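Local coordinates for protein 1,4-dihydroxy-2-naphthoyl-CoA hydrolase (Prochlorococcus marinus, PDB 2HX5) that probably hydrolyses 1,4-dihydroxy-2-naphthoyl-CoA to 1,4-dihydroxy-2-naphthoate and CoA, a step in phylloquinone (vitamin K1) biosynthesis, at residues A[7-18]-A[32-41]; A[95-104]-A[115-123]. All coordinates share one frame; numbering follows the deposited sequence.

From the N terminus the chain passes through a short helix into strand 9-13, the outermost strand at one side of the chain's own sheet, turns through residues 16-18 and enters helix 29-45; interaction 1 closes this first loop by folding the helix back along the segment it has just left. Interaction 2 opens only later and closes a hairpin between strands 99-108 and 111-124, so the two contacts follow in series, neither nested nor crossed. Their centres lie about 17 Å apart, yet they touch: Cys34 and Ser37 of the helix rest on Phe104, and Trp38 meets His120. Strand 85-96 lies between 9-13 and 99-108 in the sheet, and the helix packs against all three.

Interaction 1 (A[7-18]-A[32-41]); sequences WLLLRRVVRFGD and RWCHESWEES
Arg12 and Trp33 carry this contact, with Leu10 the next largest contributor, and together they illustrate how an outermost strand of the chain's own sheet can hold a helix through a charged residue used as a flat one. The Arg12 side chain leaves the strand with CG wedged between backbone N and carbonyl carbon (chi1 75°) and bends at chi3, which lays its guanidinium over one face of the indole. The two planes are only 11° apart, and CZ sits 3.3 Å from Trp33 CD1 in a cation-pi stack over the five-membered ring; Arg12 CD adds a CH-pi contact on the same face. In the guanidinium plane, NH1 makes a nearly straight salt bridge to Glu36 OE1 (3.0 Å, 168°), meeting the carboxylate from above its plane. Stack and bridge together fix the rotation of the group. Glu36 also binds Arg32 NH1 through OE2, and Arg32 NH2 reaches Asp18 OD1 at 3.0 Å while bonding Gln29 as well, completing a four-residue salt-bridge network. A water joins Arg12 NH2 and Glu36 OE1 and holds Arg32 NH1 weakly; the acids probably offset the closeness of the two arginines. At the far rim of the indole, Val14 CG2 touches CH2 and Asp18 OD2 approaches CZ2 from the edge.

Leu10 points at the helix with CD1 3.3 Å from Ser37 O, while CD2 lies alongside the Glu40 carboxylate, whose OE2 is bridged by a water to Arg11 N. Ser41 OG donates to Trp7 O (2.7 Å) from above the carbonyl plane and is also hydrogen-bonded to Trp140 NE1. Strand 9-13 hydrogen-bonds edge to edge with strand 85-96, and helix 29-45, the long helix wrapped by the sheet in the hotdog fold, lies over one face of it and continues to Phe104 and Phe106 of strand 99-108.

Interaction 2 (A[95-104]-A[115-123]); sequences LNPNSFQVHF and HALIRHLAI
His115 opens the pairing beside His103, the two rings offset with little overlap and His103 NE2 4.0 Å from His115 CB. Ala116 then exchanges two backbone hydrogen bonds with Phe104. Leu117, on the other face, turns its branches toward Gln101, CD1 lying 3.9 Å from NE2. Ile118 forms the next hydrogen-bonded pair with Val102 and sets CG1 3.8 Å from Phe104 CE1. The Arg119 side chain bends at chi3 and runs beside that of Gln101, pointing the same way; NE (2.9 Å) and, at a more bent angle, NH2 both donate to Gln101 OE1, which lies in the guanidinium plane, while Leu95 CD1 packs on the aliphatic part.

His120 is the polar residue of the buried face. Its ring lies almost parallel to that of Phe100 (8°) but displaced, with CD2 3.6 Å from Phe100 CZ, and ND1 bonds Leu67 O. Its own carbonyl is gripped twice, by Phe100 N and by Ser99 OG (2.8 Å), which come from opposite faces of the carbonyl plane. Leu121 CD1 brushes Asn98 O, and Ala122 N closes the pairing on that same oxygen (2.8 Å, 174°), which lies within the type I turn Asn96-Ser99. This antiparallel hairpin, with Phe100, Phe104, Ile118 and His120 facing helix 29-45 or helix 135-143, belongs to the curved sheet around a central helix that defines the hotdog fold.

Interaction 1 (A[7-18]-A[32-41])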
# COMPACT_ATOMS: atom_id res chain seq x y z
N TRP A 7 13.43 22.38 5.95
CA TRP A 7 13.43 20.96 5.59
C TRP A 7 12.99 19.99 6.70
O TRP A 7 12.82 18.80 6.43
CB TRP A 7 14.78 20.50 5.03
CG TRP A 7 15.97 20.59 5.98
CD1 TRP A 7 16.36 19.63 6.88
CD2 TRP A 7 16.91 21.64 6.09
NE1 TRP A 7 17.47 20.02 7.55
CE2 TRP A 7 17.84 21.27 7.11
CE3 TRP A 7 17.06 22.88 5.47
CZ2 TRP A 7 18.91 22.08 7.47
CZ3 TRP A 7 18.12 23.66 5.83
CH2 TRP A 7 19.02 23.27 6.82
N LEU A 8 12.80 20.50 7.92
CA LEU A 8 12.35 19.68 9.08
C LEU A 8 10.90 19.85 9.48
O LEU A 8 10.39 19.04 10.26
CB LEU A 8 13.25 19.94 10.29
CG LEU A 8 14.74 19.63 10.14
CD1 LEU A 8 15.53 20.04 11.43
CD2 LEU A 8 15.01 18.19 9.82
N LEU A 9 10.26 20.90 8.99
CA LEU A 9 8.84 21.14 9.22
C LEU A 9 8.12 20.95 7.92
O LEU A 9 8.30 21.74 6.98
CB LEU A 9 8.56 22.55 9.76
CG LEU A 9 9.22 22.92 11.08
CD1 LEU A 9 8.82 24.37 11.53
CD2 LEU A 9 8.83 21.92 12.15
N LEU A 10 7.34 19.89 7.83
CA LEU A 10 6.74 19.51 6.59
C LEU A 10 5.24 19.36 6.83
O LEU A 10 4.76 19.48 7.96
CB LEU A 10 7.40 18.22 6.07
CG LEU A 10 8.93 18.33 5.84
CD1 LEU A 10 9.58 16.97 5.60
CD2 LEU A 10 9.25 19.32 4.69
N ARG A 11 4.48 19.19 5.76
CA ARG A 11 3.04 19.13 5.84
C ARG A 11 2.51 18.05 4.92
O ARG A 11 3.05 17.81 3.84
CB ARG A 11 2.43 20.46 5.42
CG ARG A 11 0.89 20.45 5.32
CD ARG A 11 0.39 21.87 4.97
NE ARG A 11 -1.07 21.98 4.85
CZ ARG A 11 -1.80 21.54 3.82
NH1 ARG A 11 -1.23 20.95 2.77
NH2 ARG A 11 -3.12 21.72 3.84
N ARG A 12 1.46 17.39 5.36
CA ARG A 12 0.69 16.56 4.44
C ARG A 12 -0.76 16.44 4.86
O ARG A 12 -1.16 16.66 6.00
CB ARG A 12 1.29 15.18 4.27
CG ARG A 12 1.07 14.23 5.43
CD ARG A 12 1.72 12.85 5.15
NE ARG A 12 1.16 12.13 4.02
CZ ARG A 12 1.85 11.55 3.00
NH1 ARG A 12 3.16 11.62 2.84
NH2 ARG A 12 1.17 10.86 2.12
N VAL A 13 -1.55 16.07 3.87
CA VAL A 13 -2.98 15.91 4.04
C VAL A 13 -3.30 14.41 3.91
O VAL A 13 -2.85 13.71 2.98
CB VAL A 13 -3.82 16.71 2.99
CG1 VAL A 13 -5.30 16.59 3.27
CG2 VAL A 13 -3.31 18.19 2.95
N VAL A 14 -4.06 13.93 4.89
CA VAL A 14 -4.51 12.54 4.96
C VAL A 14 -5.53 12.30 3.80
O VAL A 14 -6.45 13.07 3.63
CB VAL A 14 -5.17 12.21 6.33
CG1 VAL A 14 -5.60 10.76 6.38
CG2 VAL A 14 -4.21 12.58 7.51
N ARG A 15 -5.33 11.25 3.01
CA ARG A 15 -6.19 10.98 1.87
C ARG A 15 -7.07 9.75 2.14
O ARG A 15 -6.82 8.97 3.10
CB ARG A 15 -5.34 10.78 0.63
CG ARG A 15 -4.53 12.04 0.25
CD ARG A 15 -5.38 13.23 -0.05
NE ARG A 15 -4.61 14.44 -0.46
CZ ARG A 15 -5.10 15.67 -0.42
NH1 ARG A 15 -6.34 15.95 -0.07
NH2 ARG A 15 -4.34 16.67 -0.79
N PHE A 16 -8.12 9.64 1.35
CA PHE A 16 -9.20 8.70 1.61
C PHE A 16 -8.66 7.25 1.67
O PHE A 16 -9.04 6.45 2.54
CB PHE A 16 -10.26 8.82 0.54
CG PHE A 16 -11.43 8.00 0.77
CD1 PHE A 16 -12.21 8.21 1.90
CD2 PHE A 16 -11.82 7.08 -0.14
CE1 PHE A 16 -13.32 7.44 2.11
CE2 PHE A 16 -12.99 6.33 0.07
CZ PHE A 16 -13.69 6.52 1.16
N GLY A 17 -7.78 6.87 0.74
CA GLY A 17 -7.18 5.53 0.69
C GLY A 17 -6.28 5.19 1.85
O GLY A 17 -5.90 4.01 2.01
N ASP A 18 -5.92 6.20 2.66
CA ASP A 18 -5.11 5.98 3.85
C ASP A 18 -5.94 5.50 5.03
O ASP A 18 -5.34 5.18 6.10
CB ASP A 18 -4.42 7.26 4.27
CG ASP A 18 -3.51 7.84 3.20
OD1 ASP A 18 -3.06 7.05 2.30
OD2 ASP A 18 -3.31 9.10 3.20
N ARG A 32 4.85 4.83 6.22
CA ARG A 32 5.05 5.33 4.86
C ARG A 32 5.20 6.86 4.84
O ARG A 32 6.07 7.46 4.20
CB ARG A 32 3.89 4.93 3.91
CG ARG A 32 4.07 5.57 2.53
CD ARG A 32 3.01 4.98 1.60
NE ARG A 32 1.66 5.44 1.93
CZ ARG A 32 1.13 6.59 1.55
NH1 ARG A 32 1.77 7.51 0.85
NH2 ARG A 32 -0.11 6.87 1.90
N TRP A 33 4.33 7.52 5.58
CA TRP A 33 4.42 8.98 5.66
C TRP A 33 5.76 9.45 6.24
O TRP A 33 6.34 10.47 5.83
CB TRP A 33 3.30 9.58 6.51
CG TRP A 33 1.89 9.30 5.98
CD1 TRP A 33 1.54 8.75 4.80
CD2 TRP A 33 0.70 9.48 6.70
NE1 TRP A 33 0.17 8.64 4.71
CE2 TRP A 33 -0.38 9.07 5.88
CE3 TRP A 33 0.42 9.98 7.98
CZ2 TRP A 33 -1.71 9.12 6.31
CZ3 TRP A 33 -0.89 10.04 8.38
CH2 TRP A 33 -1.94 9.62 7.55
N CYS A 34 6.24 8.73 7.25
CA CYS A 34 7.56 9.06 7.80
C CYS A 34 8.66 8.93 6.78
O CYS A 34 9.45 9.85 6.54
CB CYS A 34 7.87 8.14 8.96
SG CYS A 34 6.91 8.38 10.49
N HIS A 35 8.69 7.80 6.09
CA HIS A 35 9.73 7.57 5.11
C HIS A 35 9.68 8.62 4.01
O HIS A 35 10.69 9.21 3.59
CB HIS A 35 9.67 6.16 4.57
CG HIS A 35 10.88 5.69 3.80
ND1 HIS A 35 11.26 6.21 2.57
CD2 HIS A 35 11.76 4.71 4.09
CE1 HIS A 35 12.32 5.53 2.15
NE2 HIS A 35 12.66 4.65 3.07
N GLU A 36 8.46 8.87 3.52
CA GLU A 36 8.33 9.90 2.48
C GLU A 36 8.74 11.28 2.97
O GLU A 36 9.33 12.05 2.22
CB GLU A 36 6.89 9.99 1.98
CG GLU A 36 6.39 8.76 1.26
CD GLU A 36 5.01 8.86 0.62
OE1 GLU A 36 4.41 9.94 0.75
OE2 GLU A 36 4.59 7.87 -0.02
N SER A 37 8.45 11.63 4.22
CA SER A 37 8.88 12.93 4.75
C SER A 37 10.39 13.04 4.91
O SER A 37 10.96 14.11 4.80
CB SER A 37 8.18 13.29 6.06
OG SER A 37 8.72 12.61 7.18
N TRP A 38 11.03 11.91 5.22
CA TRP A 38 12.48 11.85 5.29
C TRP A 38 13.08 12.13 3.89
O TRP A 38 13.97 12.95 3.71
CB TRP A 38 12.93 10.50 5.83
CG TRP A 38 14.41 10.25 5.70
CD1 TRP A 38 15.41 11.01 6.19
CD2 TRP A 38 15.03 9.14 5.05
NE1 TRP A 38 16.63 10.44 5.91
CE2 TRP A 38 16.43 9.28 5.20
CE3 TRP A 38 14.53 8.02 4.38
CZ2 TRP A 38 17.35 8.35 4.63
CZ3 TRP A 38 15.43 7.09 3.89
CH2 TRP A 38 16.82 7.27 4.00
N GLU A 39 12.52 11.46 2.87
CA GLU A 39 12.95 11.73 1.49
C GLU A 39 12.73 13.21 1.15
O GLU A 39 13.58 13.85 0.53
CB GLU A 39 12.18 10.84 0.51
CG GLU A 39 12.42 9.36 0.71
CD GLU A 39 11.49 8.50 -0.14
OE1 GLU A 39 11.68 8.49 -1.39
OE2 GLU A 39 10.59 7.87 0.47
N GLU A 40 11.55 13.74 1.48
CA GLU A 40 11.24 15.17 1.25
C GLU A 40 12.21 16.10 1.94
O GLU A 40 12.63 17.14 1.38
CB GLU A 40 9.81 15.52 1.70
CG GLU A 40 9.38 16.86 1.23
CD GLU A 40 7.97 17.22 1.65
OE1 GLU A 40 7.26 16.37 2.23
OE2 GLU A 40 7.57 18.40 1.44
N SER A 41 12.59 15.74 3.16
CA SER A 41 13.57 16.53 3.90
C SER A 41 14.94 16.60 3.25
O SER A 41 15.54 17.64 3.12
CB SER A 41 13.67 15.97 5.31
OG SER A 41 14.52 16.79 6.11
O HOH W 1 5.74 19.73 3.17
O HOH W 2 4.52 16.17 2.57
O HOH W 3 2.03 9.91 -0.68
O HOH W 4 1.00 10.03 -1.12
O HOH W 5 -1.34 9.40 1.05
O HOH W 6 5.07 12.73 4.40

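Interaction 2 (A[95-104]-A[115-123])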
# COMPACT_ATOMS: atom_id res chain seq x y z
N LEU A 95 23.75 8.70 15.49
CA LEU A 95 23.97 7.80 16.60
C LEU A 95 25.45 7.44 16.71
O LEU A 95 26.00 7.41 17.79
CB LEU A 95 23.13 6.53 16.48
CG LEU A 95 21.61 6.70 16.55
CD1 LEU A 95 20.90 5.41 16.24
CD2 LEU A 95 21.20 7.20 17.98
N ASN A 96 26.07 7.22 15.58
CA ASN A 96 27.50 6.94 15.50
C ASN A 96 27.92 7.18 14.03
O ASN A 96 27.10 7.63 13.22
CB ASN A 96 27.74 5.52 16.01
CG ASN A 96 27.05 4.45 15.20
OD1 ASN A 96 27.15 4.39 13.98
ND2 ASN A 96 26.36 3.55 15.89
N PRO A 97 29.20 6.94 13.68
CA PRO A 97 29.59 7.18 12.28
C PRO A 97 28.87 6.34 11.22
O PRO A 97 28.97 6.66 10.02
CB PRO A 97 31.11 6.87 12.30
CG PRO A 97 31.48 7.20 13.70
CD PRO A 97 30.38 6.61 14.50
N ASN A 98 28.19 5.29 11.66
CA ASN A 98 27.52 4.35 10.76
C ASN A 98 26.00 4.30 10.86
O ASN A 98 25.37 3.46 10.24
CB ASN A 98 27.99 2.94 11.08
CG ASN A 98 29.50 2.77 11.01
OD1 ASN A 98 30.23 3.56 10.39
ND2 ASN A 98 29.98 1.71 11.65
N SER A 99 25.38 5.18 11.65
CA SER A 99 23.96 5.01 11.94
C SER A 99 23.34 6.33 12.37
O SER A 99 23.98 7.18 13.02
CB SER A 99 23.82 3.98 13.05
OG SER A 99 22.50 3.76 13.49
N PHE A 100 22.04 6.44 12.12
CA PHE A 100 21.26 7.58 12.54
C PHE A 100 19.81 7.15 12.77
O PHE A 100 19.37 6.08 12.28
CB PHE A 100 21.36 8.75 11.54
CG PHE A 100 20.64 8.53 10.24
CD1 PHE A 100 21.24 7.82 9.22
CD2 PHE A 100 19.36 9.03 10.05
CE1 PHE A 100 20.59 7.58 8.03
CE2 PHE A 100 18.70 8.80 8.86
CZ PHE A 100 19.34 8.07 7.84
N GLN A 101 19.07 7.96 13.49
CA GLN A 101 17.61 7.78 13.58
C GLN A 101 16.94 9.13 13.37
O GLN A 101 17.58 10.18 13.42
CB GLN A 101 17.25 7.10 14.88
CG GLN A 101 17.59 7.80 16.09
CD GLN A 101 17.39 6.96 17.35
OE1 GLN A 101 17.36 5.69 17.34
NE2 GLN A 101 17.21 7.65 18.42
N VAL A 102 15.66 9.06 13.01
CA VAL A 102 14.80 10.20 12.81
C VAL A 102 13.55 9.99 13.64
O VAL A 102 12.93 8.95 13.52
CB VAL A 102 14.44 10.45 11.33
CG1 VAL A 102 13.70 11.74 11.21
CG2 VAL A 102 15.72 10.39 10.43
N HIS A 103 13.21 11.01 14.41
CA HIS A 103 11.97 11.07 15.16
C HIS A 103 10.99 11.95 14.37
O HIS A 103 11.38 13.02 13.84
CB HIS A 103 12.21 11.63 16.56
CG HIS A 103 11.00 11.67 17.43
ND1 HIS A 103 10.20 12.78 17.47
CD2 HIS A 103 10.50 10.79 18.34
CE1 HIS A 103 9.24 12.59 18.37
NE2 HIS A 103 9.41 11.38 18.91
N PHE A 104 9.73 11.53 14.29
CA PHE A 104 8.71 12.20 13.54
C PHE A 104 7.58 12.50 14.48
O PHE A 104 7.02 11.58 15.12
CB PHE A 104 8.19 11.26 12.44
CG PHE A 104 9.25 10.76 11.49
CD1 PHE A 104 10.03 9.66 11.77
CD2 PHE A 104 9.47 11.44 10.29
CE1 PHE A 104 10.99 9.21 10.88
CE2 PHE A 104 10.41 10.97 9.42
CZ PHE A 104 11.17 9.85 9.72
N HIS A 115 3.52 9.83 17.01
CA HIS A 115 4.92 10.07 16.78
C HIS A 115 5.59 8.74 16.47
O HIS A 115 5.04 7.68 16.80
CB HIS A 115 5.60 10.77 17.95
CG HIS A 115 5.46 10.08 19.26
ND1 HIS A 115 6.27 9.03 19.64
CD2 HIS A 115 4.63 10.31 20.30
CE1 HIS A 115 5.95 8.67 20.87
NE2 HIS A 115 4.95 9.42 21.29
N ALA A 116 6.74 8.79 15.80
CA ALA A 116 7.40 7.59 15.34
C ALA A 116 8.89 7.80 15.36
O ALA A 116 9.39 8.92 15.38
CB ALA A 116 6.97 7.24 13.93
N LEU A 117 9.63 6.71 15.29
CA LEU A 117 11.09 6.72 15.31
C LEU A 117 11.55 5.67 14.31
O LEU A 117 11.04 4.54 14.34
CB LEU A 117 11.60 6.39 16.71
CG LEU A 117 13.09 6.40 16.88
CD1 LEU A 117 13.62 7.85 16.99
CD2 LEU A 117 13.53 5.69 18.22
N ILE A 118 12.49 5.98 13.43
CA ILE A 118 13.04 5.08 12.43
C ILE A 118 14.54 5.13 12.57
O ILE A 118 15.12 6.22 12.52
CB ILE A 118 12.62 5.46 11.01
CG1 ILE A 118 11.11 5.37 10.84
CG2 ILE A 118 13.29 4.50 9.99
CD1 ILE A 118 10.60 5.67 9.41
N ARG A 119 15.19 3.98 12.75
CA ARG A 119 16.65 3.86 12.85
C ARG A 119 17.24 3.13 11.68
O ARG A 119 16.78 2.07 11.32
CB ARG A 119 16.99 3.12 14.15
CG ARG A 119 18.46 3.07 14.48
CD ARG A 119 18.74 2.31 15.81
NE ARG A 119 17.95 2.88 16.89
CZ ARG A 119 17.20 2.19 17.78
NH1 ARG A 119 17.21 0.84 17.85
NH2 ARG A 119 16.43 2.84 18.63
N HIS A 120 18.30 3.74 11.10
CA HIS A 120 18.99 3.23 9.94
C HIS A 120 20.42 2.86 10.23
O HIS A 120 21.06 3.54 11.05
CB HIS A 120 19.06 4.34 8.86
CG HIS A 120 17.73 4.84 8.35
ND1 HIS A 120 17.23 4.51 7.10
CD2 HIS A 120 16.85 5.71 8.91
CE1 HIS A 120 16.05 5.13 6.96
NE2 HIS A 120 15.83 5.89 8.01
N LEU A 121 20.92 1.87 9.51
CA LEU A 121 22.33 1.52 9.55
C LEU A 121 22.87 1.74 8.14
O LEU A 121 22.21 1.31 7.16
CB LEU A 121 22.45 0.04 9.95
CG LEU A 121 23.75 -0.65 10.26
CD1 LEU A 121 24.57 0.14 11.28
CD2 LEU A 121 23.37 -2.05 10.82
N ALA A 122 24.07 2.30 8.05
CA ALA A 122 24.76 2.38 6.75
C ALA A 122 25.54 1.08 6.50
O ALA A 122 26.36 0.69 7.34
CB ALA A 122 25.68 3.61 6.65
N ILE A 123 25.28 0.43 5.36
CA ILE A 123 26.04 -0.73 4.93
C ILE A 123 26.44 -0.57 3.49
O ILE A 123 25.79 0.12 2.70
CB ILE A 123 25.26 -2.05 5.11
CG1 ILE A 123 24.04 -2.10 4.20
CG2 ILE A 123 24.91 -2.22 6.59
CD1 ILE A 123 23.20 -3.40 4.33